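Geranylgeranyl pyrophosphate synthase (Corynebacterium glutamicum, PDB 3QQV) probably catalyses the head-to-tail, magnesium-dependent joining of allylic diphosphates with isopentenyl diphosphate in isoprenoid biosynthesis. Local coordinates at residues K20-V25 with G62-P67; K215-T220 with I249-Q254. One frame throughout, in Å; residues are numbered along the deposited sequence.

Contact 1. Residues K20-V25 with G62-P67; sequences KFPEVV and GKRIRP. With DMA (dimethylallyl diphosphate), chain D.
F21, P22 and V25 lay an apolar seam against R64 and P67, a largely buried contact where the first turn of helix 21-43 meets the start of helix 65-76 and the loop leading into it. V25 divides its branches: CG1, anti to the backbone N (chi1 173°), meets R64 CD, while V25 CG2 packs 3.7 Å from P67 CB. P67 CB also lies at the edge of the F21 ring, in its plane, 3.9 Å from F21 CE2; W71 stacks on that ring. P22 CB rests on R64 CG at 3.7 Å. R64 is the N-cap residue of helix 65-76; bent at chi2 (-69°), it runs its CD past V25 CG1 and carries NE to a water. That water accepts from R64 NE (2.9 Å) and donates to P22 O, bridging the segments, while R64 NH1 makes a hydrogen bond to V58 O and a salt bridge to E98. Away from the seam, the same loop and helix start bind dimethylallyl diphosphate of chain D: R66 NH1 donates to O1A at 3.1 Å and R66 NH2 to O1 at 3.2 Å, with weak bonds from K63. The chemistry is therefore two-sided: hydrocarbon and one water tie the N-terminal helix to a segment whose other groups grip a diphosphate.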
# COMPACT_ATOMS: atom_id res chain seq x y z
N LYS A 20 -11.47 27.70 5.45
CA LYS A 20 -10.59 28.04 4.33
C LYS A 20 -9.41 27.08 4.15
O LYS A 20 -8.90 26.94 3.05
CB LYS A 20 -10.06 29.48 4.45
CG LYS A 20 -11.05 30.55 3.99
CD LYS A 20 -10.38 31.92 3.89
CE LYS A 20 -11.40 33.06 3.98
NZ LYS A 20 -12.27 33.21 2.78
N PHE A 21 -8.99 26.43 5.24
CA PHE A 21 -7.87 25.48 5.19
C PHE A 21 -7.99 24.31 4.18
O PHE A 21 -7.01 24.02 3.49
CB PHE A 21 -7.44 24.98 6.58
CG PHE A 21 -6.08 24.37 6.60
CD1 PHE A 21 -4.95 25.18 6.55
CD2 PHE A 21 -5.92 22.99 6.66
CE1 PHE A 21 -3.68 24.62 6.55
CE2 PHE A 21 -4.65 22.42 6.67
CZ PHE A 21 -3.53 23.23 6.61
N PRO A 22 -9.19 23.66 4.08
CA PRO A 22 -9.37 22.59 3.08
C PRO A 22 -9.08 22.98 1.62
O PRO A 22 -8.75 22.12 0.79
CB PRO A 22 -10.86 22.24 3.21
CG PRO A 22 -11.19 22.55 4.61
CD PRO A 22 -10.35 23.73 5.00
N GLU A 23 -9.23 24.27 1.31
CA GLU A 23 -8.96 24.78 -0.02
C GLU A 23 -7.47 24.90 -0.24
O GLU A 23 -6.98 24.68 -1.35
CB GLU A 23 -9.64 26.13 -0.23
CG GLU A 23 -11.16 26.04 -0.03
CD GLU A 23 -11.85 27.38 -0.12
OE1 GLU A 23 -11.21 28.42 0.22
OE2 GLU A 23 -13.03 27.40 -0.51
N VAL A 24 -6.75 25.24 0.83
CA VAL A 24 -5.30 25.29 0.79
C VAL A 24 -4.75 23.86 0.60
O VAL A 24 -3.82 23.66 -0.18
CB VAL A 24 -4.73 25.96 2.06
CG1 VAL A 24 -3.21 25.86 2.12
CG2 VAL A 24 -5.18 27.42 2.14
N VAL A 25 -5.36 22.90 1.30
CA VAL A 25 -5.03 21.48 1.17
C VAL A 25 -5.21 21.00 -0.27
O VAL A 25 -4.31 20.37 -0.83
CB VAL A 25 -5.85 20.63 2.16
CG1 VAL A 25 -5.64 19.11 1.93
CG2 VAL A 25 -5.48 20.99 3.56
N GLY A 62 -12.99 14.90 1.56
CA GLY A 62 -13.88 15.18 2.68
C GLY A 62 -13.63 16.53 3.32
O GLY A 62 -13.53 17.55 2.64
N LYS A 63 -13.52 16.52 4.65
CA LYS A 63 -13.41 17.75 5.44
C LYS A 63 -11.96 18.19 5.63
O LYS A 63 -11.68 19.29 6.12
CB LYS A 63 -14.09 17.56 6.81
CG LYS A 63 -15.59 17.23 6.76
CD LYS A 63 -15.89 15.73 6.89
CE LYS A 63 -15.91 15.28 8.36
NZ LYS A 63 -16.13 13.81 8.50
N ARG A 64 -11.04 17.32 5.19
CA ARG A 64 -9.59 17.47 5.38
C ARG A 64 -9.22 17.61 6.87
O ARG A 64 -8.40 18.45 7.24
CB ARG A 64 -9.01 18.64 4.56
CG ARG A 64 -9.54 18.77 3.13
CD ARG A 64 -9.08 17.65 2.23
NE ARG A 64 -9.32 17.98 0.83
CZ ARG A 64 -9.20 17.12 -0.18
NH1 ARG A 64 -8.85 15.87 0.06
NH2 ARG A 64 -9.44 17.52 -1.42
N ILE A 65 -9.85 16.76 7.69
CA ILE A 65 -9.70 16.80 9.14
C ILE A 65 -8.26 16.54 9.61
O ILE A 65 -7.76 17.22 10.51
CB ILE A 65 -10.77 15.90 9.88
CG1 ILE A 65 -10.88 16.27 11.36
CG2 ILE A 65 -10.50 14.41 9.72
CD1 ILE A 65 -11.78 17.47 11.64
N ARG A 66 -7.59 15.59 8.96
CA ARG A 66 -6.23 15.23 9.35
C ARG A 66 -5.18 16.32 9.06
O ARG A 66 -4.42 16.64 9.96
CB ARG A 66 -5.85 13.84 8.81
CG ARG A 66 -6.71 12.75 9.39
CD ARG A 66 -6.74 11.50 8.54
NE ARG A 66 -7.73 10.55 9.03
CZ ARG A 66 -9.03 10.60 8.74
NH1 ARG A 66 -9.49 11.54 7.93
NH2 ARG A 66 -9.86 9.69 9.25
N PRO A 67 -5.18 16.93 7.84
CA PRO A 67 -4.30 18.10 7.64
C PRO A 67 -4.64 19.27 8.56
O PRO A 67 -3.73 20.00 8.96
CB PRO A 67 -4.58 18.51 6.19
CG PRO A 67 -5.03 17.27 5.53
CD PRO A 67 -5.81 16.52 6.57
C1 DMA D . -13.15 8.43 7.66
O1 DMA D . -12.80 9.73 8.09
C2 DMA D . -13.96 7.80 8.73
C3 DMA D . -13.40 7.19 9.76
C4 DMA D . -11.94 7.12 9.89
C5 DMA D . -14.28 6.61 10.80
PA DMA D . -13.41 11.04 7.48
O1A DMA D . -12.52 12.11 7.90
O2A DMA D . -14.78 11.00 7.97
O3A DMA D . -13.39 10.86 5.89
PB DMA D . -13.30 11.96 4.76
O1B DMA D . -14.27 11.51 3.79
O2B DMA D . -11.92 11.90 4.25
O3B DMA D . -13.55 13.26 5.38
O HOH W 1 -10.95 20.23 -0.16

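Contact 2. Residues K215-T220 with I249-Q254; sequences KTAAYT and IGIAFQ. With DMA (dimethylallyl diphosphate), chain E; DMA (dimethylallyl diphosphate), chain D.
T216 meets Q254 and F253 where helix 205-231 packs on helix 236-263. T216 OG1 donates to Q254 OE1 at 2.6 Å, although the oxygen's modelled place is less certain. With T216 OG1 beside its own backbone N (chi1 -60°), T216 CG2 is left to approach the F253 ring at its edge, in plane, 3.7 Å from CD2. T220 CG2, one turn on, comes to 3.8 Å from F253 CE2, so methyls from two threonines meet the same CD2-CE2 side of the ring. A217 CB sits over the backbone at G250, 3.7 Å from G250 C, and touches I251 CG1. The CA atoms of A217 and G250 are only 3.8 Å apart, which the missing side chain of G250 allows.

Behind these contacts, T216 O accepts from both T220 N and T220 OG1, which fixes the T220 hydroxyl; Q254 NE2 is held by D258. K215 NZ donates to O2A of dimethylallyl diphosphate of chain E at 3.1 Å, near the magnesium-binding D194, while F253 and Q254 border the ligand of chain D, so the contact forms part of the active-site wall, as expected of the polyprenyl synthase fold. The axes of 215-220, which holds a wider pi-type turn, and 249-254 come within 7.7 Å, their N-to-C directions 130° apart. Helix 170-199 packs against K215, A218 and Y219, helix 355-369 covers I249, A252 and F253, and helix 65-76 reaches Y219, T220 and I249.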
# COMPACT_ATOMS: atom_id res chain seq x y z
N LYS A 215 -7.26 2.54 14.74
CA LYS A 215 -7.76 2.78 13.37
C LYS A 215 -8.28 4.22 13.20
O LYS A 215 -8.21 4.77 12.10
CB LYS A 215 -8.85 1.76 13.02
CG LYS A 215 -9.41 1.83 11.59
CD LYS A 215 -10.79 1.18 11.50
CE LYS A 215 -11.83 1.95 12.31
NZ LYS A 215 -13.14 1.23 12.38
N THR A 216 -8.78 4.82 14.28
CA THR A 216 -9.34 6.17 14.17
C THR A 216 -8.61 7.23 15.00
O THR A 216 -8.06 8.15 14.43
CB THR A 216 -10.87 6.19 14.43
OG1 THR A 216 -11.51 5.35 13.47
CG2 THR A 216 -11.42 7.61 14.29
N ALA A 217 -8.62 7.11 16.33
CA ALA A 217 -8.08 8.16 17.21
C ALA A 217 -6.63 8.56 16.89
O ALA A 217 -6.35 9.74 16.64
CB ALA A 217 -8.21 7.74 18.67
N ALA A 218 -5.73 7.59 16.88
CA ALA A 218 -4.32 7.84 16.59
C ALA A 218 -4.18 8.49 15.21
O ALA A 218 -3.63 9.58 15.06
CB ALA A 218 -3.54 6.54 16.63
N TYR A 219 -4.79 7.85 14.24
CA TYR A 219 -4.68 8.20 12.85
C TYR A 219 -5.37 9.52 12.48
O TYR A 219 -4.86 10.28 11.65
CB TYR A 219 -5.29 7.05 12.07
CG TYR A 219 -5.56 7.34 10.63
CD1 TYR A 219 -4.52 7.69 9.77
CD2 TYR A 219 -6.84 7.20 10.11
CE1 TYR A 219 -4.76 7.94 8.44
CE2 TYR A 219 -7.09 7.42 8.78
CZ TYR A 219 -6.04 7.80 7.96
OH TYR A 219 -6.26 8.05 6.64
N THR A 220 -6.52 9.79 13.07
CA THR A 220 -7.35 10.91 12.63
C THR A 220 -7.00 12.19 13.37
O THR A 220 -6.99 13.27 12.76
CB THR A 220 -8.87 10.57 12.76
OG1 THR A 220 -9.12 9.33 12.09
CG2 THR A 220 -9.76 11.66 12.19
N ILE A 249 -10.86 12.92 22.03
CA ILE A 249 -11.67 13.47 20.94
C ILE A 249 -11.72 12.46 19.78
O ILE A 249 -12.77 12.30 19.15
CB ILE A 249 -11.15 14.87 20.47
CG1 ILE A 249 -11.05 15.86 21.65
CG2 ILE A 249 -12.02 15.47 19.36
CD1 ILE A 249 -12.36 16.07 22.45
N GLY A 250 -10.62 11.76 19.55
CA GLY A 250 -10.54 10.78 18.45
C GLY A 250 -11.45 9.58 18.63
O GLY A 250 -12.11 9.14 17.68
N ILE A 251 -11.50 9.06 19.86
CA ILE A 251 -12.43 7.96 20.18
C ILE A 251 -13.89 8.43 20.07
O ILE A 251 -14.70 7.77 19.41
CB ILE A 251 -12.12 7.35 21.57
CG1 ILE A 251 -10.79 6.59 21.52
CG2 ILE A 251 -13.26 6.40 22.03
CD1 ILE A 251 -10.21 6.28 22.87
N ALA A 252 -14.18 9.58 20.66
CA ALA A 252 -15.51 10.21 20.57
C ALA A 252 -15.93 10.44 19.11
O ALA A 252 -17.08 10.18 18.75
CB ALA A 252 -15.53 11.51 21.36
N PHE A 253 -14.98 10.88 18.29
CA PHE A 253 -15.19 11.06 16.85
C PHE A 253 -15.66 9.77 16.17
O PHE A 253 -16.60 9.79 15.38
CB PHE A 253 -13.91 11.59 16.19
CG PHE A 253 -13.96 11.68 14.69
CD1 PHE A 253 -14.52 12.78 14.06
CD2 PHE A 253 -13.41 10.67 13.90
CE1 PHE A 253 -14.54 12.87 12.66
CE2 PHE A 253 -13.44 10.75 12.50
CZ PHE A 253 -14.01 11.86 11.88
N GLN A 254 -15.00 8.66 16.48
CA GLN A 254 -15.39 7.36 15.94
C GLN A 254 -16.76 6.91 16.45
O GLN A 254 -17.57 6.42 15.68
CB GLN A 254 -14.35 6.28 16.25
CG GLN A 254 -14.63 4.93 15.59
CD GLN A 254 -14.87 5.04 14.10
OE1 GLN A 254 -14.10 5.68 13.39
NE2 GLN A 254 -15.95 4.44 13.62
C1 DMA E . -12.41 3.54 7.35
O1 DMA E . -12.91 2.42 8.05
C2 DMA E . -10.92 3.38 7.20
C3 DMA E . -10.12 3.84 8.16
C4 DMA E . -10.71 4.47 9.35
C5 DMA E . -8.65 3.71 8.08
PA DMA E . -14.46 2.27 8.35
O1A DMA E . -15.02 1.28 7.38
O2A DMA E . -14.52 2.16 9.81
O3A DMA E . -14.86 3.75 7.97
PB DMA E . -15.96 4.03 6.92
O1B DMA E . -15.80 5.48 6.70
O2B DMA E . -17.18 3.66 7.64
O3B DMA E . -15.76 3.13 5.79
C1 DMA D . -13.15 8.43 7.66
O1 DMA D . -12.80 9.73 8.09
C2 DMA D . -13.96 7.80 8.73
C3 DMA D . -13.40 7.19 9.76
C4 DMA D . -11.94 7.12 9.89
C5 DMA D . -14.28 6.61 10.80
PA DMA D . -13.41 11.04 7.48
O1A DMA D . -12.52 12.11 7.90
O2A DMA D . -14.78 11.00 7.97
O3A DMA D . -13.39 10.86 5.89
PB DMA D . -13.30 11.96 4.76
O1B DMA D . -14.27 11.51 3.79
O2B DMA D . -11.92 11.90 4.25
O3B DMA D . -13.55 13.26 5.38

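Overall arrangement
Both contacts are buried, but contact 2 lies deeper in the mostly helical fold, its centre about 8 Å from that of the chain, against about 13 Å for the centre of contact 1. Contact 1 fastens a helix start to a loop and the start of helix 65-76 through hydrocarbon and a water; contact 2 presses two helices together in mid-course, with backbone close to backbone and a side-chain hydrogen bond, T216 to Q254, whose acceptor is less surely placed. They share no helix and their centres lie about 17 Å apart, yet they touch: R66 NH2 makes a weak hydrogen bond to T220 OG1. The chain D ligand joins them, phosphates toward contact 1, prenyl tail toward contact 2.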